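Side-chain contacts in chitin deacetylase 1 (Bombyx mori, PDB 5ZNT), which hydrolyses the N-acetyl groups of N-acetylglucosamine residues in chitin to give chitosan and acetate, with zinc as its cofactor: residues S10-L15 with M186-P191; D17-E22 with V26-L31; P37-I42 with I307-N312. All coordinates share one frame; numbering follows the deposited sequence.

Contact 1: S10-L15 with M186-P191; sequences SSQCVL and MYFRMP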
loop_
_atom_site.group_PDB
_atom_site.type_symbol
_atom_site.label_atom_id
_atom_site.label_comp_id
_atom_site.label_asym_id
_atom_site.label_seq_id
_atom_site.Cartn_x
_atom_site.Cartn_y
_atom_site.Cartn_z
ATOM N N SER A 10 21.883 6.757 -14.222
ATOM C CA SER A 10 21.508 5.450 -14.753
ATOM C C SER A 10 22.694 4.505 -14.880
ATOM O O SER A 10 22.489 3.316 -15.141
ATOM C CB SER A 10 20.833 5.605 -16.120
ATOM O OG SER A 10 19.995 6.753 -16.166
ATOM N N SER A 11 23.919 4.997 -14.683
ATOM C CA SER A 11 25.101 4.152 -14.795
ATOM C C SER A 11 25.382 3.406 -13.495
ATOM O O SER A 11 25.785 2.239 -13.528
ATOM C CB SER A 11 26.315 4.994 -15.213
ATOM O OG SER A 11 26.990 5.546 -14.090
ATOM N N GLN A 12 25.187 4.044 -12.344
ATOM C CA GLN A 12 25.369 3.355 -11.073
ATOM C C GLN A 12 24.048 3.028 -10.377
ATOM O O GLN A 12 24.045 2.699 -9.187
ATOM C CB GLN A 12 26.280 4.165 -10.148
ATOM C CG GLN A 12 25.811 5.560 -9.815
ATOM C CD GLN A 12 26.832 6.301 -8.965
ATOM O OE1 GLN A 12 27.896 5.759 -8.651
ATOM N NE2 GLN A 12 26.516 7.542 -8.585
ATOM N N CYS A 13 22.928 3.102 -11.083
ATOM C CA CYS A 13 21.638 2.662 -10.558
ATOM C C CYS A 13 21.117 1.584 -11.504
ATOM O O CYS A 13 20.490 1.899 -12.520
ATOM C CB CYS A 13 20.679 3.823 -10.434
ATOM S SG CYS A 13 19.064 3.364 -9.715
ATOM N N VAL A 14 21.385 0.316 -11.177
ATOM C CA VAL A 14 21.096 -0.805 -12.064
ATOM C C VAL A 14 20.177 -1.801 -11.368
ATOM O O VAL A 14 20.319 -2.069 -10.164
ATOM C CB VAL A 14 22.395 -1.494 -12.554
ATOM C CG1 VAL A 14 23.297 -0.481 -13.256
ATOM C CG2 VAL A 14 23.147 -2.174 -11.399
ATOM N N LEU A 15 19.230 -2.350 -12.133
ATOM C CA LEU A 15 18.322 -3.368 -11.619
ATOM C C LEU A 15 19.122 -4.583 -11.155
ATOM O O LEU A 15 20.186 -4.876 -11.705
ATOM C CB LEU A 15 17.310 -3.781 -12.694
ATOM C CG LEU A 15 16.321 -2.698 -13.135
ATOM C CD1 LEU A 15 15.387 -3.199 -14.244
ATOM C CD2 LEU A 15 15.522 -2.187 -11.929
ATOM N N MET A 186 15.228 5.268 -3.300
ATOM C CA MET A 186 15.630 6.520 -2.686
ATOM C C MET A 186 17.151 6.699 -2.637
ATOM O O MET A 186 17.629 7.582 -1.921
ATOM C CB MET A 186 15.043 6.632 -1.272
ATOM C CG MET A 186 13.504 6.665 -1.188
ATOM S SD MET A 186 12.752 8.143 -1.925
ATOM C CE MET A 186 13.966 9.361 -1.544
ATOM N N TYR A 187 17.917 5.885 -3.374
ATOM C CA TYR A 187 19.365 6.095 -3.417
ATOM C C TYR A 187 19.713 7.439 -4.048
ATOM O O TYR A 187 20.748 8.035 -3.727
ATOM C CB TYR A 187 20.048 4.996 -4.221
ATOM C CG TYR A 187 20.085 3.613 -3.619
ATOM C CD1 TYR A 187 20.911 3.321 -2.532
ATOM C CD2 TYR A 187 19.339 2.575 -4.181
ATOM C CE1 TYR A 187 20.974 2.040 -2.005
ATOM C CE2 TYR A 187 19.393 1.291 -3.658
ATOM C CZ TYR A 187 20.215 1.029 -2.578
ATOM O OH TYR A 187 20.247 -0.257 -2.080
ATOM N N PHE A 188 18.871 7.912 -4.958
ATOM C CA PHE A 188 19.070 9.135 -5.713
ATOM C C PHE A 188 17.929 10.084 -5.405
ATOM O O PHE A 188 16.879 9.677 -4.888
ATOM C CB PHE A 188 19.157 8.839 -7.216
ATOM C CG PHE A 188 20.358 8.021 -7.581
ATOM C CD1 PHE A 188 20.301 6.640 -7.577
ATOM C CD2 PHE A 188 21.569 8.637 -7.872
ATOM C CE1 PHE A 188 21.421 5.876 -7.884
ATOM C CE2 PHE A 188 22.697 7.877 -8.183
ATOM C CZ PHE A 188 22.619 6.494 -8.188
ATOM N N ARG A 189 18.166 11.364 -5.705
ATOM C CA ARG A 189 17.187 12.412 -5.461
ATOM C C ARG A 189 15.820 12.037 -6.020
ATOM O O ARG A 189 15.716 11.470 -7.111
ATOM C CB ARG A 189 17.666 13.718 -6.104
ATOM C CG ARG A 189 16.917 14.940 -5.668
ATOM C CD ARG A 189 17.653 16.195 -6.153
ATOM N NE ARG A 189 17.538 16.362 -7.598
ATOM C CZ ARG A 189 18.357 17.113 -8.340
ATOM N NH1 ARG A 189 19.375 17.754 -7.787
ATOM N NH2 ARG A 189 18.160 17.208 -9.639
ATOM N N MET A 190 14.776 12.365 -5.260
ATOM C CA MET A 190 13.411 12.161 -5.724
ATOM C C MET A 190 13.218 12.840 -7.075
ATOM O O MET A 190 13.682 13.975 -7.265
ATOM C CB MET A 190 12.407 12.753 -4.729
ATOM C CG MET A 190 12.356 12.049 -3.390
ATOM S SD MET A 190 11.444 13.045 -2.202
ATOM C CE MET A 190 9.941 13.354 -3.089
ATOM N N PRO A 191 12.513 12.210 -8.010
ATOM C CA PRO A 191 12.327 12.816 -9.332
ATOM C C PRO A 191 11.141 13.764 -9.399
ATOM O O PRO A 191 10.602 13.985 -10.486
ATOM C CB PRO A 191 12.091 11.606 -10.232
ATOM C CG PRO A 191 11.316 10.654 -9.299
ATOM C CD PRO A 191 11.939 10.848 -7.937
#
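A sulfur-aromatic contact ties the disulfide-bonded N-terminal loop to a distant part of the chain: Cys13, whose SG is bonded to Cys18, lies against the ring of Phe188. The sulfur stands 4.9 Å from the centroid of that ring, approaching obliquely at 62° off the normal, so it neither sits over the face nor points squarely at the rim. The tighter touch is made one atom back, where Cys13 CB meets Phe188 CE1 at 3.4 Å. SG, anti to the backbone N of Cys13 (chi1 -178°), lies on the same side of the ring plane as CB, and CE1 is the ring atom nearest to each. The segment 10-15 belongs to a loop cross-linked by two disulfides, Cys13 to Cys18 and Cys8 to Cys20, and Phe188 comes from the loop that follows strand 184-185. Gln12 completes the approach at the far end of the ring. Its CG reaches Phe188 CZ at 3.7 Å near the ring plane, and the extended chain beyond CG carries the amide alongside, NE2 lying at the edge 3.9 Å from Phe188 CE2. Amide and ring planes are turned 46° apart, so the two groups do not stack. Phe188 and Cys13 are buried, whereas Gln12, at the ring edge, is exposed.

Contact 2: D17-E22 with V26-L31; sequences DCFCSE and VIPGDL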
loop_
_atom_site.group_PDB
_atom_site.type_symbol
_atom_site.label_atom_id
_atom_site.label_comp_id
_atom_site.label_asym_id
_atom_site.label_seq_id
_atom_site.Cartn_x
_atom_site.Cartn_y
_atom_site.Cartn_z
ATOM N N ASP A 17 18.634 -3.873 -7.816
ATOM C CA ASP A 17 18.786 -3.173 -6.547
ATOM C C ASP A 17 18.270 -1.745 -6.618
ATOM O O ASP A 17 17.867 -1.176 -5.596
ATOM C CB ASP A 17 20.256 -3.171 -6.126
ATOM C CG ASP A 17 20.834 -4.560 -6.052
ATOM O OD1 ASP A 17 20.049 -5.517 -5.850
ATOM O OD2 ASP A 17 22.069 -4.696 -6.193
ATOM N N CYS A 18 18.274 -1.156 -7.806
ATOM C CA CYS A 18 18.118 0.282 -7.914
ATOM C C CYS A 18 17.401 0.587 -9.215
ATOM O O CYS A 18 17.717 0.013 -10.265
ATOM C CB CYS A 18 19.487 0.986 -7.842
ATOM S SG CYS A 18 19.464 2.803 -7.781
ATOM N N PHE A 19 16.424 1.485 -9.139
ATOM C CA PHE A 19 15.773 1.964 -10.340
ATOM C C PHE A 19 15.484 3.449 -10.202
ATOM O O PHE A 19 14.906 3.890 -9.204
ATOM C CB PHE A 19 14.475 1.200 -10.647
ATOM C CG PHE A 19 13.787 1.715 -11.863
ATOM C CD1 PHE A 19 14.381 1.577 -13.114
ATOM C CD2 PHE A 19 12.595 2.400 -11.765
ATOM C CE1 PHE A 19 13.771 2.080 -14.240
ATOM C CE2 PHE A 19 11.975 2.905 -12.900
ATOM C CZ PHE A 19 12.569 2.750 -14.134
ATOM N N CYS A 20 15.907 4.215 -11.206
ATOM C CA CYS A 20 15.619 5.636 -11.275
ATOM C C CYS A 20 15.638 6.062 -12.736
ATOM O O CYS A 20 16.233 5.403 -13.591
ATOM C CB CYS A 20 16.618 6.476 -10.462
ATOM S SG CYS A 20 18.331 6.514 -11.090
ATOM N N SER A 21 14.962 7.169 -13.007
ATOM C CA SER A 21 15.116 7.906 -14.251
ATOM C C SER A 21 15.121 9.386 -13.903
ATOM O O SER A 21 14.829 9.778 -12.766
ATOM C CB SER A 21 14.012 7.563 -15.255
ATOM O OG SER A 21 12.789 8.162 -14.879
ATOM N N GLU A 22 15.452 10.223 -14.891
ATOM C CA GLU A 22 15.660 11.636 -14.586
ATOM C C GLU A 22 14.370 12.297 -14.100
ATOM O O GLU A 22 14.398 13.124 -13.181
ATOM C CB GLU A 22 16.232 12.370 -15.802
ATOM C CG GLU A 22 16.329 13.883 -15.618
ATOM C CD GLU A 22 16.574 14.640 -16.924
ATOM O OE1 GLU A 22 16.334 14.056 -18.006
ATOM O OE2 GLU A 22 16.985 15.826 -16.862
ATOM N N VAL A 26 10.316 6.918 -16.967
ATOM C CA VAL A 26 10.845 5.877 -17.843
ATOM C C VAL A 26 10.446 4.500 -17.326
ATOM O O VAL A 26 10.456 4.239 -16.116
ATOM C CB VAL A 26 12.374 6.011 -17.962
ATOM C CG1 VAL A 26 12.968 4.863 -18.795
ATOM C CG2 VAL A 26 12.741 7.389 -18.528
ATOM N N ILE A 27 10.101 3.610 -18.249
ATOM C CA ILE A 27 9.698 2.245 -17.934
ATOM C C ILE A 27 10.925 1.411 -17.583
ATOM O O ILE A 27 11.955 1.507 -18.268
ATOM C CB ILE A 27 8.910 1.643 -19.107
ATOM C CG1 ILE A 27 7.673 2.487 -19.394
ATOM C CG2 ILE A 27 8.561 0.195 -18.850
ATOM C CD1 ILE A 27 6.921 2.066 -20.675
ATOM N N PRO A 28 10.872 0.608 -16.516
ATOM C CA PRO A 28 11.987 -0.297 -16.213
ATOM C C PRO A 28 12.349 -1.171 -17.405
ATOM O O PRO A 28 11.486 -1.588 -18.181
ATOM C CB PRO A 28 11.457 -1.132 -15.039
ATOM C CG PRO A 28 10.470 -0.201 -14.353
ATOM C CD PRO A 28 9.846 0.620 -15.452
ATOM N N GLY A 29 13.647 -1.430 -17.558
ATOM C CA GLY A 29 14.127 -2.236 -18.675
ATOM C C GLY A 29 13.894 -1.642 -20.047
ATOM O O GLY A 29 14.142 -2.320 -21.048
ATOM N N ASP A 30 13.422 -0.398 -20.114
ATOM C CA ASP A 30 13.103 0.296 -21.361
ATOM C C ASP A 30 12.214 -0.553 -22.270
ATOM O O ASP A 30 12.333 -0.520 -23.496
ATOM C CB ASP A 30 14.376 0.735 -22.095
ATOM C CG ASP A 30 14.092 1.778 -23.177
ATOM O OD1 ASP A 30 13.341 2.745 -22.899
ATOM O OD2 ASP A 30 14.602 1.620 -24.311
ATOM N N LEU A 31 11.299 -1.310 -21.666
ATOM C CA LEU A 31 10.311 -2.023 -22.457
ATOM C C LEU A 31 9.376 -1.021 -23.132
ATOM O O LEU A 31 9.116 0.062 -22.589
ATOM C CB LEU A 31 9.507 -2.986 -21.580
ATOM C CG LEU A 31 10.036 -4.408 -21.348
ATOM C CD1 LEU A 31 11.363 -4.395 -20.653
ATOM C CD2 LEU A 31 9.036 -5.245 -20.532
HETATM O O HOH W 1 11.340 5.967 -14.125
#
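Phe19 and Pro28 pack through a CH-pi contact in which Pro28 CG stands over one face of the phenyl ring, 3.9 Å from its centroid and 22° off the normal. The two side chains cross at about a right angle, and the proline carbon is offset toward the rim, nearest Phe19 CZ at 3.6 Å. With CG anti to the backbone N (chi1 179°), the phenyl group reaches segment 26-31, and its edge also meets backbone: Val26 O lies in the ring plane, 3.3 Å from Phe19 CZ. Replacing Phe19 by alanine would remove the ring, which would probably leave Pro28 without its aromatic partner, Val26 O without the ring edge, and a gap between the segments. Apolar packing continues at Ser21, whose CB touches Val26 CG2 at 3.5 Å. The polar link runs through a water that makes a 2.7 Å hydrogen bond with Ser21 OG and donates one of 2.8 Å to Val26 O, so this carbonyl is shared between the water and the ring edge. Within 26-31 a backbone bond from Asp30 N to Ile27 O closes a type II beta turn with Pro28 and Gly29 at its corners. Turn and water bridge belong to an irregular N-terminal loop, beside the Cys13-Cys18 and Cys8-Cys20 disulfides and ahead of strand 38-45.

Contact 3: P37-I42 with I307-N312; sequences PQMITI and IQWVQN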
loop_
_atom_site.group_PDB
_atom_site.type_symbol
_atom_site.label_atom_id
_atom_site.label_comp_id
_atom_site.label_asym_id
_atom_site.label_seq_id
_atom_site.Cartn_x
_atom_site.Cartn_y
_atom_site.Cartn_z
ATOM N N PRO A 37 2.601 -4.876 -18.980
ATOM C CA PRO A 37 1.325 -5.096 -18.275
ATOM C C PRO A 37 0.979 -3.876 -17.425
ATOM O O PRO A 37 1.837 -3.323 -16.731
ATOM C CB PRO A 37 1.603 -6.315 -17.385
ATOM C CG PRO A 37 2.966 -6.805 -17.751
ATOM C CD PRO A 37 3.692 -5.674 -18.411
ATOM N N GLN A 38 -0.268 -3.442 -17.506
ATOM C CA GLN A 38 -0.747 -2.335 -16.685
ATOM C C GLN A 38 -1.039 -2.867 -15.282
ATOM O O GLN A 38 -2.007 -3.599 -15.077
ATOM C CB GLN A 38 -1.996 -1.715 -17.295
ATOM C CG GLN A 38 -2.577 -0.561 -16.476
ATOM C CD GLN A 38 -1.570 0.584 -16.278
ATOM O OE1 GLN A 38 -1.247 1.310 -17.226
ATOM N NE2 GLN A 38 -1.094 0.764 -15.034
ATOM N N MET A 39 -0.207 -2.501 -14.323
ATOM C CA MET A 39 -0.398 -2.916 -12.941
ATOM C C MET A 39 -1.327 -1.946 -12.223
ATOM O O MET A 39 -1.245 -0.730 -12.416
ATOM C CB MET A 39 0.950 -2.984 -12.228
ATOM C CG MET A 39 1.819 -4.121 -12.742
ATOM S SD MET A 39 3.486 -4.066 -12.055
ATOM C CE MET A 39 4.427 -3.250 -13.351
ATOM N N ILE A 40 -2.221 -2.496 -11.399
ATOM C CA ILE A 40 -3.091 -1.697 -10.544
ATOM C C ILE A 40 -2.887 -2.184 -9.114
ATOM O O ILE A 40 -2.983 -3.385 -8.851
ATOM C CB ILE A 40 -4.569 -1.810 -10.966
ATOM C CG1 ILE A 40 -4.708 -1.388 -12.445
ATOM C CG2 ILE A 40 -5.465 -0.903 -10.099
ATOM C CD1 ILE A 40 -6.134 -1.522 -13.008
ATOM N N THR A 41 -2.590 -1.263 -8.201
ATOM C CA THR A 41 -2.396 -1.603 -6.788
ATOM C C THR A 41 -3.576 -1.037 -6.008
ATOM O O THR A 41 -3.586 0.135 -5.640
ATOM C CB THR A 41 -1.073 -1.071 -6.235
ATOM O OG1 THR A 41 -1.021 0.359 -6.332
ATOM C CG2 THR A 41 0.113 -1.659 -6.996
ATOM N N ILE A 42 -4.587 -1.874 -5.791
ATOM C CA ILE A 42 -5.626 -1.547 -4.828
ATOM C C ILE A 42 -5.039 -1.668 -3.428
ATOM O O ILE A 42 -4.412 -2.679 -3.102
ATOM C CB ILE A 42 -6.818 -2.499 -4.985
ATOM C CG1 ILE A 42 -7.451 -2.368 -6.372
ATOM C CG2 ILE A 42 -7.838 -2.264 -3.869
ATOM C CD1 ILE A 42 -8.395 -3.551 -6.668
ATOM N N ILE A 307 7.181 -4.235 -7.232
ATOM C CA ILE A 307 8.636 -4.184 -7.102
ATOM C C ILE A 307 9.280 -5.417 -7.733
ATOM O O ILE A 307 10.341 -5.327 -8.360
ATOM C CB ILE A 307 9.033 -4.027 -5.618
ATOM C CG1 ILE A 307 8.541 -2.681 -5.080
ATOM C CG2 ILE A 307 10.554 -4.170 -5.432
ATOM C CD1 ILE A 307 8.717 -2.508 -3.541
ATOM N N GLN A 308 8.649 -6.586 -7.592
ATOM C CA GLN A 308 9.217 -7.792 -8.182
ATOM C C GLN A 308 9.234 -7.698 -9.706
ATOM O O GLN A 308 10.204 -8.126 -10.349
ATOM C CB GLN A 308 8.443 -9.021 -7.704
ATOM C CG GLN A 308 8.773 -9.391 -6.268
ATOM C CD GLN A 308 7.819 -10.412 -5.709
ATOM O OE1 GLN A 308 6.619 -10.367 -5.977
ATOM N NE2 GLN A 308 8.349 -11.352 -4.938
ATOM N N TRP A 309 8.200 -7.094 -10.298
ATOM C CA TRP A 309 8.208 -6.861 -11.740
ATOM C C TRP A 309 9.278 -5.847 -12.133
ATOM O O TRP A 309 9.993 -6.047 -13.122
ATOM C CB TRP A 309 6.837 -6.381 -12.207
ATOM C CG TRP A 309 6.722 -6.245 -13.711
ATOM C CD1 TRP A 309 6.188 -7.160 -14.576
ATOM C CD2 TRP A 309 7.148 -5.136 -14.515
ATOM N NE1 TRP A 309 6.264 -6.696 -15.871
ATOM C CE2 TRP A 309 6.852 -5.458 -15.861
ATOM C CE3 TRP A 309 7.757 -3.911 -14.231
ATOM C CZ2 TRP A 309 7.141 -4.595 -16.921
ATOM C CZ3 TRP A 309 8.047 -3.053 -15.284
ATOM C CH2 TRP A 309 7.730 -3.397 -16.613
ATOM N N VAL A 310 9.395 -4.746 -11.384
ATOM C CA VAL A 310 10.428 -3.748 -11.681
ATOM C C VAL A 310 11.802 -4.392 -11.679
ATOM O O VAL A 310 12.685 -4.019 -12.461
ATOM C CB VAL A 310 10.351 -2.578 -10.681
ATOM C CG1 VAL A 310 11.569 -1.651 -10.827
ATOM C CG2 VAL A 310 9.078 -1.788 -10.904
ATOM N N GLN A 311 12.008 -5.364 -10.798
ATOM C CA GLN A 311 13.310 -5.993 -10.663
ATOM C C GLN A 311 13.583 -6.996 -11.773
ATOM O O GLN A 311 14.740 -7.377 -11.981
ATOM C CB GLN A 311 13.413 -6.674 -9.294
ATOM C CG GLN A 311 13.491 -5.683 -8.110
ATOM C CD GLN A 311 13.447 -6.390 -6.757
ATOM O OE1 GLN A 311 12.754 -7.399 -6.587
ATOM N NE2 GLN A 311 14.203 -5.880 -5.805
ATOM N N ASN A 312 12.547 -7.442 -12.474
ATOM C CA ASN A 312 12.700 -8.389 -13.575
ATOM C C ASN A 312 11.570 -8.143 -14.563
ATOM O O ASN A 312 10.592 -8.894 -14.623
ATOM C CB ASN A 312 12.707 -9.832 -13.062
ATOM C CG ASN A 312 12.807 -10.846 -14.184
ATOM O OD1 ASN A 312 13.146 -10.496 -15.315
ATOM N ND2 ASN A 312 12.492 -12.109 -13.882
#
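Trp309 meets Met39 and Pro37 where the last turns of helix 303-311 face the start of strand 38-45. Along the helical segment, Ile307 comes first and directs its side chain away from the strand, toward Trp209 and Met211. Its carbonyl O accepts the helical bond from Gln311 N. Two residues on, Trp309 carries the contact. Its CG is anti to the backbone N (chi1 -174°), which swings the indole from the helix toward the strand. Met39 CE lies over one face of the indole, 3.4 Å above the plane and 3.5 Å from Trp309 CE3, in a CH-pi contact with the six-membered ring. The sulfur follows obliquely: Met39 SD is 4.7 Å from the centroid of the five-membered ring, 32° off the normal, a Met-aromatic contact. The bend at chi3 of Met39 (-98°) brings the methyl round over the six-membered ring. Pro37 touches the pyrrole part of the indole, its CD lying 3.8 Å from Trp309 NE1 in an oblique approach. That N-H is spent on the carbonyl O of Arg314, which helps to fix the rotation of the indole. Farther along, Gln311 gives its NE2 to the carbonyl O of Pro16, and Asn312 N bonds to Trp309 O at 3.0 Å. Trp182 and Trp325 also meet the indole. Helix 303-311 therefore packs beside the parallel sheet at strand 38-45, whose first residues bond to strand 265-270 (Met39 with Leu265) and to strand 298-300 (Gln38 and Ile40 with Tyr299), consistent with the distorted beta/alpha barrel of CE4 deacetylases, in which helices pack outside a parallel sheet.

The three contacts lie away from the zinc site, and contact 2 is on the same side of the chain's centre as each of the others. Centres of contacts 1 and 2 are about 9 Å apart, those of 2 and 3 about 12 Å, and those of 1 and 3 about 18 Å. Along the chain 17-31 falls between 10-15 and 186-191; contact 2 closes before contact 3 opens, whereas contacts 1 and 3 interleave. The Cys13-Cys18 disulfide joins contact 1 directly to contact 2, and Pro28 and Leu31 in turn rest on Trp309 of contact 3. The disulfide-bonded N-terminal region is thereby packed, through helix 303-311, against the parallel sheet of the catalytic domain.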